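Local coordinates for protein transcriptional regulator (AraC-type DNA-binding domain-containing proteins) (Chromobacterium violaceum, PDB 3OIO) that probably binds specific DNA sequences as a transcription factor, this piece being its AraC-type helix-turn-helix domain, at residues Q66-T71 / V76-A81. Sequence-based numbering, arbitrary orientation. Where two conformers were deposited one is given.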
loop_
_atom_site.group_PDB
_atom_site.type_symbol
_atom_site.label_atom_id
_atom_site.label_comp_id
_atom_site.label_asym_id
_atom_site.label_seq_id
_atom_site.Cartn_x
_atom_site.Cartn_y
_atom_site.Cartn_z
ATOM N N GLN A 66 -3.240 -1.394 -9.734
ATOM C CA GLN A 66 -4.575 -1.158 -10.274
ATOM C C GLN A 66 -4.592 -0.021 -11.297
ATOM O O GLN A 66 -5.211 -0.155 -12.359
ATOM C CB GLN A 66 -5.615 -0.943 -9.144
ATOM C CG GLN A 66 -5.813 -2.175 -8.220
ATOM C CD GLN A 66 -6.693 -1.904 -6.982
ATOM O OE1 GLN A 66 -6.467 -0.959 -6.226
ATOM N NE2 GLN A 66 -7.661 -2.760 -6.758
ATOM N N LEU A 67 -3.897 1.077 -11.004
ATOM C CA LEU A 67 -3.821 2.231 -11.923
ATOM C C LEU A 67 -3.010 1.924 -13.204
ATOM O O LEU A 67 -3.336 2.415 -14.290
ATOM C CB LEU A 67 -3.240 3.460 -11.205
ATOM C CG LEU A 67 -4.102 4.006 -10.053
ATOM C CD1 LEU A 67 -3.311 5.084 -9.297
ATOM C CD2 LEU A 67 -5.444 4.576 -10.525
ATOM N N LEU A 68 -1.985 1.096 -13.070
ATOM C CA LEU A 68 -1.192 0.668 -14.213
ATOM C C LEU A 68 -1.998 -0.191 -15.141
ATOM O O LEU A 68 -1.777 -0.177 -16.367
ATOM C CB LEU A 68 0.031 -0.102 -13.746
ATOM C CG LEU A 68 1.096 0.844 -13.129
ATOM C CD1 LEU A 68 2.043 0.019 -12.270
ATOM C CD2 LEU A 68 1.877 1.626 -14.226
ATOM N N GLN A 69 -2.926 -0.942 -14.567
ATOM C CA GLN A 69 -3.753 -1.816 -15.385
ATOM C C GLN A 69 -4.955 -1.096 -16.004
ATOM O O GLN A 69 -5.511 -1.596 -16.986
ATOM C CB GLN A 69 -4.172 -3.059 -14.609
ATOM C CG GLN A 69 -2.994 -3.929 -14.263
ATOM C CD GLN A 69 -3.363 -5.135 -13.474
ATOM O OE1 GLN A 69 -4.321 -5.130 -12.694
ATOM N NE2 GLN A 69 -2.589 -6.175 -13.630
ATOM N N GLN A 70 -5.310 0.092 -15.490
ATOM C CA GLN A 70 -6.524 0.804 -15.944
ATOM C C GLN A 70 -6.482 2.274 -16.348
ATOM O O GLN A 70 -7.540 2.866 -16.585
ATOM C CB GLN A 70 -7.594 0.673 -14.885
ATOM C CG GLN A 70 -7.696 -0.733 -14.372
ATOM C CD GLN A 70 -8.698 -0.875 -13.286
ATOM O OE1 GLN A 70 -9.615 -0.049 -13.147
ATOM N NE2 GLN A 70 -8.563 -1.937 -12.503
ATOM N N THR A 71 -5.332 2.875 -16.530
ATOM C CA THR A 71 -5.339 4.280 -16.882
ATOM C C THR A 71 -4.242 4.503 -17.901
ATOM O O THR A 71 -3.414 3.637 -18.105
ATOM C CB THR A 71 -5.053 5.171 -15.624
ATOM O OG1 THR A 71 -3.688 5.018 -15.230
ATOM C CG2 THR A 71 -5.950 4.796 -14.424
ATOM N N VAL A 76 4.913 8.465 -13.780
ATOM C CA VAL A 76 5.129 9.522 -12.790
ATOM C C VAL A 76 3.840 9.935 -12.078
ATOM O O VAL A 76 3.818 10.054 -10.854
ATOM C CB VAL A 76 5.908 10.756 -13.384
ATOM C CG1 VAL A 76 6.039 11.911 -12.345
ATOM C CG2 VAL A 76 7.303 10.297 -13.852
ATOM N N GLN A 77 2.780 10.123 -12.855
ATOM C CA GLN A 77 1.456 10.467 -12.341
ATOM C C GLN A 77 0.975 9.431 -11.329
ATOM O O GLN A 77 0.479 9.772 -10.259
ATOM C CB GLN A 77 0.470 10.539 -13.509
ATOM C CG GLN A 77 -0.875 11.190 -13.201
ATOM C CD GLN A 77 -1.603 11.633 -14.467
ATOM O OE1 GLN A 77 -1.094 11.492 -15.583
ATOM N NE2 GLN A 77 -2.804 12.160 -14.296
ATOM N N ILE A 78 1.125 8.158 -11.684
ATOM C CA ILE A 78 0.621 7.067 -10.861
ATOM C C ILE A 78 1.437 7.028 -9.573
ATOM O O ILE A 78 0.879 6.876 -8.463
ATOM C CB ILE A 78 0.669 5.714 -11.599
ATOM C CG1 ILE A 78 -0.458 5.684 -12.634
ATOM C CG2 ILE A 78 0.513 4.526 -10.604
ATOM C CD1 ILE A 78 -0.281 4.609 -13.718
ATOM N N GLY A 79 2.754 7.185 -9.706
ATOM C CA GLY A 79 3.612 7.217 -8.495
ATOM C C GLY A 79 3.151 8.329 -7.563
ATOM O O GLY A 79 3.018 8.112 -6.359
ATOM N N LEU A 80 2.888 9.513 -8.098
ATOM C CA LEU A 80 2.448 10.641 -7.237
ATOM C C LEU A 80 1.080 10.390 -6.592
ATOM O O LEU A 80 0.871 10.680 -5.419
ATOM C CB LEU A 80 2.391 11.957 -8.054
ATOM C CG LEU A 80 3.702 12.670 -8.327
ATOM C CD1 LEU A 80 3.487 13.780 -9.399
ATOM C CD2 LEU A 80 4.249 13.300 -7.056
ATOM N N ALA A 81 0.164 9.795 -7.347
ATOM C CA ALA A 81 -1.178 9.476 -6.848
ATOM C C ALA A 81 -1.170 8.426 -5.748
ATOM O O ALA A 81 -2.145 8.293 -5.010
ATOM C CB ALA A 81 -2.062 8.972 -8.020
#
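Leu67 and Ile78 meet where the C-terminal end of helix 52-70 packs against the short helix 75-81; the local axes run roughly antiparallel, at 148°, and come within 10.3 Å of each other. That spacing is filled by side chains from both helices, with Ile78 at the centre, touching Leu67, Leu68 and Thr71. Its beta-branch makes it broad near the backbone: CG1 lies 3.8 Å from Leu67 CB, with CG2 also against Leu67, while the two side chains slide past each other in opposite directions. CG1 of Ile78 is anti to the carbonyl carbon (chi1 -75°), and the nearly extended chi2 of 162° carries CD1 on to CD2 of Leu68, 3.7 Å away. The CA-CB bond of Leu68 points to one side of the second helix, but the length of the side chain brings CD2 close enough to touch. Farther along, Leu67 CD1 approaches Ala81 CB loosely at 4.3 Å; the short side chain of Ala81 suits a place facing the leucine. Thr71, in the loop following the helix, sets its OG1 3.7 Å from Ile78 CD1. That hydroxyl donates a 2.8 Å bond to Leu67 O, arriving above the carbonyl plane, and is itself bonded to Lys73 N, so its polarity is met beside a methyl. Phe90 of helix 87-98 and Arg106 of helix 102-107 also touch Ile78. Between the segments the contact is van der Waals packing, mostly of apolar side chains, so the pairing probably rests largely on burial of Ile78, with the short connection keeping the helices close.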